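Local coordinates for protein AT-less polyketide synthase (Streptomyces platensis subsp. rosaceus, PDB 4TKT) that probably catalyses decarboxylative Claisen condensations that extend the polyketide chain, as a ketosynthase domain of the isomigrastatin synthase, at residues R313-I318 against P419-L424; S140-Y145 against R611-D616; R510-V515 against E577-G582. All coordinates share one frame; numbering follows the deposited sequence.

Interaction 1. Residues R313-I318 against P419-L424; sequences RDIGCI and PRLGGL
Leu421 turns its CG anti to the backbone N (chi1 -164°), which carries the isobutyl group over to Ile315. Ile315 sets CG1 beside its own backbone N (chi1 -59°), and CD1 at the end of that branch does the touching. CD1 of Ile315 lies 3.6 Å from CG of Leu421 and almost as near its CD2. The two side chains cross at a slant. CB of Leu421 rests near the carbonyl O of Asp314, at 3.9 Å.

Farther along, CD1 of Ile318 meets backbone instead, 3.7 Å from the CA of Gly423. Gly423 has no side chain, so the methyl can come close to its backbone.

The backbones run parallel here, with Cys317 paired to Gly422 and Ile318 to Gly423. The N of Gly316 donates to the O of Leu421 at 2.8 Å. The N of Gly423 donates to the O of Cys317 at 3.0 Å. Two CA-H...O contacts support this ladder. The CA of Gly422 meets the O of Cys317 at 3.3 Å, and the CA of Ile318 meets the O of Gly423 at 3.4 Å. At the outer end a water donates to the O of Asp314 and accepts a weak bond from the N of Leu421.

Strands 317-319 and 421-427 are neighbours in the large mixed sheet of the ketosynthase, which belongs to the thiolase clan. Strand 350-353 lies beyond the first and strand 432-439 beyond the second. Cys317 and Leu424 meet helix 366-380. The contact itself has no ion pair. Main-chain bonds fix the register, while the apolar isoleucine and leucine branches fill one side of the pairing, as suits a buried sheet.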
loop_
_atom_site.group_PDB
_atom_site.type_symbol
_atom_site.label_atom_id
_atom_site.label_comp_id
_atom_site.label_asym_id
_atom_site.label_seq_id
_atom_site.Cartn_x
_atom_site.Cartn_y
_atom_site.Cartn_z
ATOM N N ARG A 313 -27.153 6.174 2.513
ATOM C CA ARG A 313 -27.764 6.480 1.224
ATOM C C ARG A 313 -26.772 7.210 0.313
ATOM O O ARG A 313 -26.863 7.135 -0.914
ATOM C CB ARG A 313 -29.033 7.313 1.423
ATOM C CG ARG A 313 -29.741 7.722 0.138
ATOM C CD ARG A 313 -30.109 6.518 -0.721
ATOM N NE ARG A 313 -30.744 6.914 -1.976
ATOM C CZ ARG A 313 -30.082 7.260 -3.078
ATOM N NH1 ARG A 313 -30.746 7.608 -4.173
ATOM N NH2 ARG A 313 -28.756 7.262 -3.086
ATOM N N ASP A 314 -25.810 7.896 0.923
ATOM C CA ASP A 314 -24.829 8.677 0.177
ATOM C C ASP A 314 -23.629 7.852 -0.284
ATOM O O ASP A 314 -22.812 8.339 -1.066
ATOM C CB ASP A 314 -24.341 9.855 1.021
ATOM C CG ASP A 314 -25.458 10.814 1.385
ATOM O OD1 ASP A 314 -26.335 11.060 0.531
ATOM O OD2 ASP A 314 -25.457 11.318 2.527
ATOM N N ILE A 315 -23.516 6.619 0.208
ATOM C CA ILE A 315 -22.422 5.735 -0.193
ATOM C C ILE A 315 -22.431 5.533 -1.703
ATOM O O ILE A 315 -23.417 5.058 -2.268
ATOM C CB ILE A 315 -22.503 4.353 0.486
ATOM C CG1 ILE A 315 -22.476 4.485 2.010
ATOM C CG2 ILE A 315 -21.360 3.465 0.010
ATOM C CD1 ILE A 315 -21.128 4.834 2.569
ATOM N N GLY A 316 -21.333 5.901 -2.353
ATOM C CA GLY A 316 -21.252 5.827 -3.799
ATOM C C GLY A 316 -20.689 4.515 -4.302
ATOM O O GLY A 316 -21.006 4.078 -5.407
ATOM N N CYS A 317 -19.854 3.880 -3.486
ATOM C CA CYS A 317 -19.187 2.653 -3.899
ATOM C C CYS A 317 -18.827 1.770 -2.710
ATOM O O CYS A 317 -18.388 2.257 -1.669
ATOM C CB CYS A 317 -17.928 2.986 -4.704
ATOM S SG CYS A 317 -16.908 1.562 -5.149
ATOM N N ILE A 318 -19.026 0.467 -2.875
ATOM C CA ILE A 318 -18.600 -0.512 -1.885
ATOM C C ILE A 318 -17.556 -1.445 -2.487
ATOM O O ILE A 318 -17.828 -2.139 -3.467
ATOM C CB ILE A 318 -19.777 -1.356 -1.363
ATOM C CG1 ILE A 318 -20.732 -0.501 -0.527
ATOM C CG2 ILE A 318 -19.263 -2.522 -0.536
ATOM C CD1 ILE A 318 -20.174 -0.093 0.817
ATOM N N PRO A 419 -18.127 15.368 -0.412
ATOM C CA PRO A 419 -17.098 14.346 -0.629
ATOM C C PRO A 419 -17.684 13.042 -1.146
ATOM O O PRO A 419 -18.781 12.661 -0.732
ATOM C CB PRO A 419 -16.493 14.147 0.766
ATOM C CG PRO A 419 -16.821 15.391 1.510
ATOM C CD PRO A 419 -18.151 15.834 0.985
ATOM N N ARG A 420 -16.973 12.380 -2.052
ATOM C CA ARG A 420 -17.357 11.042 -2.480
ATOM C C ARG A 420 -17.200 10.091 -1.299
ATOM O O ARG A 420 -16.225 10.176 -0.558
ATOM C CB ARG A 420 -16.516 10.587 -3.675
ATOM C CG ARG A 420 -16.989 11.148 -5.009
ATOM C CD ARG A 420 -16.097 10.702 -6.157
ATOM N NE ARG A 420 -15.072 11.694 -6.470
ATOM C CZ ARG A 420 -15.131 12.529 -7.503
ATOM N NH1 ARG A 420 -14.155 13.401 -7.711
ATOM N NH2 ARG A 420 -16.166 12.490 -8.331
ATOM N N LEU A 421 -18.169 9.199 -1.119
ATOM C CA LEU A 421 -18.203 8.340 0.058
ATOM C C LEU A 421 -18.113 6.865 -0.322
ATOM O O LEU A 421 -18.823 6.401 -1.215
ATOM C CB LEU A 421 -19.479 8.603 0.859
ATOM C CG LEU A 421 -19.528 8.098 2.299
ATOM C CD1 LEU A 421 -18.378 8.671 3.106
ATOM C CD2 LEU A 421 -20.860 8.464 2.933
ATOM N N GLY A 422 -17.238 6.132 0.357
ATOM C CA GLY A 422 -17.022 4.734 0.037
ATOM C C GLY A 422 -16.954 3.824 1.248
ATOM O O GLY A 422 -16.690 4.269 2.365
ATOM N N GLY A 423 -17.196 2.537 1.017
ATOM C CA GLY A 423 -17.123 1.534 2.062
ATOM C C GLY A 423 -16.236 0.372 1.658
ATOM O O GLY A 423 -16.155 0.017 0.481
ATOM N N LEU A 424 -15.570 -0.227 2.637
ATOM C CA LEU A 424 -14.608 -1.289 2.367
ATOM C C LEU A 424 -14.743 -2.420 3.379
ATOM O O LEU A 424 -14.643 -2.196 4.585
ATOM C CB LEU A 424 -13.188 -0.723 2.385
ATOM C CG LEU A 424 -12.011 -1.697 2.370
ATOM C CD1 LEU A 424 -11.949 -2.463 1.060
ATOM C CD2 LEU A 424 -10.714 -0.944 2.614
HETATM O O HOH W 1 -20.724 9.319 -3.290
#

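Interaction 2. Residues S140-Y145 against R611-D616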
loop_
_atom_site.group_PDB
_atom_site.type_symbol
_atom_site.label_atom_id
_atom_site.label_comp_id
_atom_site.label_asym_id
_atom_site.label_seq_id
_atom_site.Cartn_x
_atom_site.Cartn_y
_atom_site.Cartn_z
ATOM N N SER A 140 3.565 -17.610 8.174
ATOM C CA SER A 140 5.000 -17.676 8.439
ATOM C C SER A 140 5.591 -18.891 7.746
ATOM O O SER A 140 6.026 -19.835 8.401
ATOM C CB SER A 140 5.282 -17.740 9.937
ATOM O OG SER A 140 4.948 -16.519 10.567
ATOM N N GLU A 141 5.607 -18.857 6.417
ATOM C CA GLU A 141 5.961 -20.028 5.622
ATOM C C GLU A 141 7.455 -20.195 5.357
ATOM O O GLU A 141 7.925 -21.323 5.208
ATOM C CB GLU A 141 5.225 -19.983 4.288
ATOM C CG GLU A 141 3.733 -20.196 4.402
ATOM C CD GLU A 141 3.067 -20.287 3.046
ATOM O OE1 GLU A 141 3.344 -19.419 2.185
ATOM O OE2 GLU A 141 2.278 -21.234 2.840
ATOM N N TYR A 142 8.188 -19.086 5.279
ATOM C CA TYR A 142 9.626 -19.120 4.998
ATOM C C TYR A 142 10.324 -20.064 5.975
ATOM O O TYR A 142 11.179 -20.864 5.597
ATOM C CB TYR A 142 10.214 -17.712 5.088
ATOM C CG TYR A 142 11.500 -17.505 4.318
ATOM C CD1 TYR A 142 11.579 -17.804 2.965
ATOM C CD2 TYR A 142 12.623 -16.981 4.938
ATOM C CE1 TYR A 142 12.750 -17.605 2.257
ATOM C CE2 TYR A 142 13.798 -16.778 4.240
ATOM C CZ TYR A 142 13.857 -17.090 2.900
ATOM O OH TYR A 142 15.026 -16.887 2.201
ATOM N N GLN A 143 9.917 -19.953 7.232
ATOM C CA GLN A 143 10.296 -20.851 8.316
ATOM C C GLN A 143 10.354 -22.338 7.931
ATOM O O GLN A 143 11.249 -23.067 8.360
ATOM C CB GLN A 143 9.298 -20.654 9.455
ATOM C CG GLN A 143 9.745 -21.112 10.815
ATOM C CD GLN A 143 8.691 -20.828 11.860
ATOM O OE1 GLN A 143 7.563 -20.460 11.529
ATOM N NE2 GLN A 143 9.051 -20.989 13.129
ATOM N N LEU A 144 9.393 -22.779 7.123
ATOM C CA LEU A 144 9.265 -24.190 6.766
ATOM C C LEU A 144 10.451 -24.700 5.955
ATOM O O LEU A 144 10.824 -25.870 6.053
ATOM C CB LEU A 144 7.971 -24.419 5.986
ATOM C CG LEU A 144 6.690 -24.052 6.735
ATOM C CD1 LEU A 144 5.504 -24.031 5.794
ATOM C CD2 LEU A 144 6.454 -25.032 7.868
ATOM N N TYR A 145 11.038 -23.822 5.151
ATOM C CA TYR A 145 12.180 -24.197 4.329
ATOM C C TYR A 145 13.358 -24.616 5.199
ATOM O O TYR A 145 14.030 -25.609 4.910
ATOM C CB TYR A 145 12.576 -23.045 3.404
ATOM C CG TYR A 145 11.706 -22.944 2.173
ATOM C CD1 TYR A 145 11.476 -24.054 1.373
ATOM C CD2 TYR A 145 11.100 -21.748 1.821
ATOM C CE1 TYR A 145 10.677 -23.974 0.248
ATOM C CE2 TYR A 145 10.300 -21.659 0.699
ATOM C CZ TYR A 145 10.091 -22.773 -0.083
ATOM O OH TYR A 145 9.295 -22.688 -1.201
ATOM N N ARG A 611 19.380 -10.586 -5.187
ATOM C CA ARG A 611 18.559 -11.694 -4.710
ATOM C C ARG A 611 19.093 -12.334 -3.429
ATOM O O ARG A 611 20.281 -12.631 -3.321
ATOM C CB ARG A 611 18.441 -12.755 -5.809
ATOM C CG ARG A 611 17.787 -12.247 -7.093
ATOM C CD ARG A 611 18.076 -13.159 -8.281
ATOM N NE ARG A 611 17.580 -14.519 -8.085
ATOM C CZ ARG A 611 16.422 -14.971 -8.560
ATOM N NH1 ARG A 611 15.633 -14.169 -9.262
ATOM N NH2 ARG A 611 16.052 -16.225 -8.333
ATOM N N TYR A 612 18.202 -12.551 -2.465
ATOM C CA TYR A 612 18.556 -13.221 -1.218
ATOM C C TYR A 612 17.564 -14.331 -0.887
ATOM O O TYR A 612 16.352 -14.126 -0.924
ATOM C CB TYR A 612 18.622 -12.217 -0.068
ATOM C CG TYR A 612 19.670 -11.154 -0.271
ATOM C CD1 TYR A 612 20.983 -11.361 0.129
ATOM C CD2 TYR A 612 19.351 -9.947 -0.878
ATOM C CE1 TYR A 612 21.950 -10.393 -0.063
ATOM C CE2 TYR A 612 20.307 -8.976 -1.074
ATOM C CZ TYR A 612 21.605 -9.202 -0.667
ATOM O OH TYR A 612 22.559 -8.233 -0.862
ATOM N N TRP A 613 18.088 -15.507 -0.561
ATOM C CA TRP A 613 17.251 -16.652 -0.235
ATOM C C TRP A 613 17.951 -17.519 0.811
ATOM O O TRP A 613 19.159 -17.408 1.005
ATOM C CB TRP A 613 16.936 -17.454 -1.500
ATOM C CG TRP A 613 15.623 -18.180 -1.459
ATOM C CD1 TRP A 613 15.432 -19.529 -1.501
ATOM C CD2 TRP A 613 14.317 -17.593 -1.371
ATOM N NE1 TRP A 613 14.090 -19.821 -1.447
ATOM C CE2 TRP A 613 13.384 -18.649 -1.366
ATOM C CE3 TRP A 613 13.847 -16.280 -1.295
ATOM C CZ2 TRP A 613 12.011 -18.432 -1.288
ATOM C CZ3 TRP A 613 12.483 -16.066 -1.217
ATOM C CH2 TRP A 613 11.582 -17.136 -1.215
ATOM N N TYR A 614 17.196 -18.382 1.480
ATOM C CA TYR A 614 17.725 -19.151 2.606
ATOM C C TYR A 614 18.807 -20.151 2.189
ATOM O O TYR A 614 19.555 -20.651 3.029
ATOM C CB TYR A 614 16.588 -19.886 3.326
ATOM C CG TYR A 614 16.154 -21.154 2.629
ATOM C CD1 TYR A 614 15.321 -21.108 1.518
ATOM C CD2 TYR A 614 16.580 -22.398 3.079
ATOM C CE1 TYR A 614 14.928 -22.264 0.873
ATOM C CE2 TYR A 614 16.194 -23.558 2.443
ATOM C CZ TYR A 614 15.368 -23.487 1.341
ATOM O OH TYR A 614 14.980 -24.642 0.705
ATOM N N THR A 615 18.890 -20.444 0.897
ATOM C CA THR A 615 19.861 -21.422 0.413
ATOM C C THR A 615 21.220 -20.791 0.132
ATOM O O THR A 615 22.173 -21.489 -0.205
ATOM C CB THR A 615 19.366 -22.125 -0.864
ATOM O OG1 THR A 615 18.924 -21.146 -1.809
ATOM C CG2 THR A 615 18.213 -23.049 -0.542
ATOM N N ASP A 616 21.302 -19.470 0.273
ATOM C CA ASP A 616 22.552 -18.751 0.053
ATOM C C ASP A 616 23.668 -19.270 0.962
ATOM O O ASP A 616 23.528 -19.290 2.186
ATOM C CB ASP A 616 22.355 -17.248 0.279
ATOM C CG ASP A 616 21.435 -16.611 -0.755
ATOM O OD1 ASP A 616 21.166 -17.250 -1.796
ATOM O OD2 ASP A 616 20.985 -15.467 -0.524
#
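Trp613 presents a face to Tyr142. The edge of the Tyr142 ring points at the six-membered ring of the indole, an edge-to-face pair with planes at 74°. CE1 of Tyr142 does the touching, 3.7 Å from CH2 of Trp613. Tyr145 comes near the same indole more loosely, with its CE2 4.2 Å from CZ2 of Trp613. A bound MES molecule, probably from the crystallisation liquor, also lies beside the Trp613 side chain.

Tyr614 is next, with CG held between its backbone N and carbonyl carbon (chi1 80°). This turns one ring face to Tyr145, whose CB makes a CH-pi contact 3.6 Å from the centroid of the Tyr614 ring. The two tyrosine rings are nearly parallel, at 11°, but offset so that little of one lies over the other. CG2 of Thr615 lies over the other face of Tyr614. The OH of Tyr142 is hydrogen-bonded to the O of Ser89 and lies 2.7 Å from the N of Tyr614.

At Asp616 the backbone N donates back to the O of Trp613, closing a type I turn. OD2 of Asp616 takes the N-H of Trp613 at 2.9 Å and is also bonded to OG of Ser89.

The segment thus packs against helix 142-151 through Tyr142 and Tyr145. Tyr145 bonds to the O of Val217, which follows strand 208-214. Pro93 of helix 93-109 lies against Tyr142 and Trp613, and the ring of Tyr612 rests on helix 85-89.

Interaction 3. Residues R510-V515 against E577-G582; sequences RFAVAV and EAWTSG
Arg510 lies over one face of Trp579. Its CD sits 3.7 Å from the centroid of the six-membered ring, in a CH-pi contact close to the ring normal. The guanidinium continues over the five-membered ring, a cation-pi stack with CZ 4.4 Å from that centroid and planes at 24°. The Arg510 chain is extended from CG to NE, which lets it run along the indole. CB of Arg510 meets CZ3 of Trp579 at 3.5 Å.

NH1 of Arg510 also donates to the O of Trp579 at 2.8 Å, with the acceptor near the guanidinium plane. That carbonyl takes a second bond, 2.9 Å from the N of Gly582, and the two donors come from opposite faces of its plane. CA of Gly582 lies over one face of the guanidinium.

Gly582, with positive phi, forms a Schellman motif after helix 573-580. The helix packs on the three-stranded antiparallel sheet in which 509-515 is the middle strand. Strand 509-515 belongs to the RhiE-like KS-MAT linker domain.

Beside the indole, CB of Ala512 touches OG1 of Thr580 at 3.4 Å and comes near CE3 of Trp579. OG1 of Thr580 is bonded to the O of Ala576 in the previous helical turn. Farther out, NE of Arg510 donates to the O of Met507, and Trp587 meets Trp579 edge-to-face.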
loop_
_atom_site.group_PDB
_atom_site.type_symbol
_atom_site.label_atom_id
_atom_site.label_comp_id
_atom_site.label_asym_id
_atom_site.label_seq_id
_atom_site.Cartn_x
_atom_site.Cartn_y
_atom_site.Cartn_z
ATOM N N ARG A 510 25.049 12.698 -4.086
ATOM C CA ARG A 510 24.108 13.808 -4.178
ATOM C C ARG A 510 24.106 14.508 -5.533
ATOM O O ARG A 510 25.091 14.482 -6.271
ATOM C CB ARG A 510 24.405 14.826 -3.077
ATOM C CG ARG A 510 24.323 14.239 -1.680
ATOM C CD ARG A 510 24.521 15.288 -0.602
ATOM N NE ARG A 510 24.295 14.723 0.724
ATOM C CZ ARG A 510 24.312 15.423 1.852
ATOM N NH1 ARG A 510 24.548 16.725 1.823
ATOM N NH2 ARG A 510 24.092 14.817 3.010
ATOM N N PHE A 511 22.979 15.136 -5.846
ATOM C CA PHE A 511 22.817 15.881 -7.086
ATOM C C PHE A 511 21.897 17.076 -6.865
ATOM O O PHE A 511 20.794 16.931 -6.341
ATOM C CB PHE A 511 22.261 14.980 -8.190
ATOM C CG PHE A 511 21.981 15.701 -9.477
ATOM C CD1 PHE A 511 23.012 16.022 -10.345
ATOM C CD2 PHE A 511 20.688 16.054 -9.822
ATOM C CE1 PHE A 511 22.759 16.683 -11.532
ATOM C CE2 PHE A 511 20.427 16.719 -11.008
ATOM C CZ PHE A 511 21.465 17.033 -11.865
ATOM N N ALA A 512 22.357 18.258 -7.259
ATOM C CA ALA A 512 21.555 19.466 -7.123
ATOM C C ALA A 512 21.637 20.313 -8.386
ATOM O O ALA A 512 22.698 20.430 -8.996
ATOM C CB ALA A 512 22.004 20.268 -5.916
ATOM N N VAL A 513 20.511 20.899 -8.777
ATOM C CA VAL A 513 20.473 21.742 -9.965
ATOM C C VAL A 513 19.471 22.884 -9.808
ATOM O O VAL A 513 18.340 22.681 -9.362
ATOM C CB VAL A 513 20.130 20.916 -11.229
ATOM C CG1 VAL A 513 18.852 20.113 -11.024
ATOM C CG2 VAL A 513 20.021 21.815 -12.450
ATOM N N ALA A 514 19.904 24.092 -10.160
ATOM C CA ALA A 514 19.036 25.262 -10.125
ATOM C C ALA A 514 18.369 25.478 -11.482
ATOM O O ALA A 514 19.042 25.742 -12.476
ATOM C CB ALA A 514 19.824 26.493 -9.718
ATOM N N VAL A 515 17.045 25.359 -11.520
ATOM C CA VAL A 515 16.300 25.514 -12.767
ATOM C C VAL A 515 15.078 26.409 -12.582
ATOM O O VAL A 515 14.631 26.635 -11.459
ATOM C CB VAL A 515 15.837 24.150 -13.326
ATOM C CG1 VAL A 515 17.019 23.354 -13.852
ATOM C CG2 VAL A 515 15.091 23.364 -12.263
ATOM N N GLU A 577 25.694 23.871 -4.150
ATOM C CA GLU A 577 26.996 23.257 -4.358
ATOM C C GLU A 577 27.546 22.730 -3.039
ATOM O O GLU A 577 28.100 21.632 -2.982
ATOM C CB GLU A 577 27.967 24.255 -4.989
ATOM C CG GLU A 577 29.267 23.628 -5.463
ATOM C CD GLU A 577 30.069 24.551 -6.361
ATOM O OE1 GLU A 577 29.705 25.741 -6.475
ATOM O OE2 GLU A 577 31.062 24.083 -6.957
ATOM N N ALA A 578 27.375 23.513 -1.979
ATOM C CA ALA A 578 27.845 23.130 -0.654
ATOM C C ALA A 578 27.122 21.884 -0.169
ATOM O O ALA A 578 27.737 20.983 0.401
ATOM C CB ALA A 578 27.651 24.269 0.329
ATOM N N TRP A 579 25.814 21.840 -0.402
ATOM C CA TRP A 579 25.004 20.696 -0.008
ATOM C C TRP A 579 25.462 19.435 -0.732
ATOM O O TRP A 579 25.611 18.379 -0.123
ATOM C CB TRP A 579 23.524 20.960 -0.290
ATOM C CG TRP A 579 22.651 19.784 0.020
ATOM C CD1 TRP A 579 22.072 19.484 1.221
ATOM C CD2 TRP A 579 22.264 18.742 -0.883
ATOM N NE1 TRP A 579 21.347 18.321 1.119
ATOM C CE2 TRP A 579 21.449 17.845 -0.162
ATOM C CE3 TRP A 579 22.526 18.481 -2.232
ATOM C CZ2 TRP A 579 20.895 16.708 -0.744
ATOM C CZ3 TRP A 579 21.975 17.351 -2.808
ATOM C CH2 TRP A 579 21.169 16.478 -2.064
ATOM N N THR A 580 25.688 19.561 -2.034
ATOM C CA THR A 580 26.170 18.453 -2.848
ATOM C C THR A 580 27.503 17.930 -2.318
ATOM O O THR A 580 27.783 16.734 -2.383
ATOM C CB THR A 580 26.324 18.876 -4.319
ATOM O OG1 THR A 580 25.074 19.390 -4.794
ATOM C CG2 THR A 580 26.742 17.700 -5.185
ATOM N N SER A 581 28.310 18.833 -1.772
ATOM C CA SER A 581 29.608 18.467 -1.220
ATOM C C SER A 581 29.482 17.738 0.112
ATOM O O SER A 581 30.463 17.200 0.623
ATOM C CB SER A 581 30.484 19.707 -1.050
ATOM O OG SER A 581 30.750 20.304 -2.305
ATOM N N GLY A 582 28.278 17.731 0.678
ATOM C CA GLY A 582 28.023 16.972 1.889
ATOM C C GLY A 582 27.492 17.778 3.060
ATOM O O GLY A 582 27.156 17.216 4.102
#

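Interaction 1 and interaction 3 are buried contacts, whereas interaction 2 lies at the surface. No two share an element, and their nearest atoms are at least about 21 Å apart. Interaction 1 joins two strands of the large ketosynthase sheet, mainly by backbone bonds and aliphatic branches. Interaction 3 joins a helix to the smaller sheet through a cationic side chain on an indole. Interaction 2 relies on aromatic rings between the chain's last part and a helix of the ketosynthase. It closes a loop of the chain that contains the other two, and it lies across the chain's centre from interaction 1.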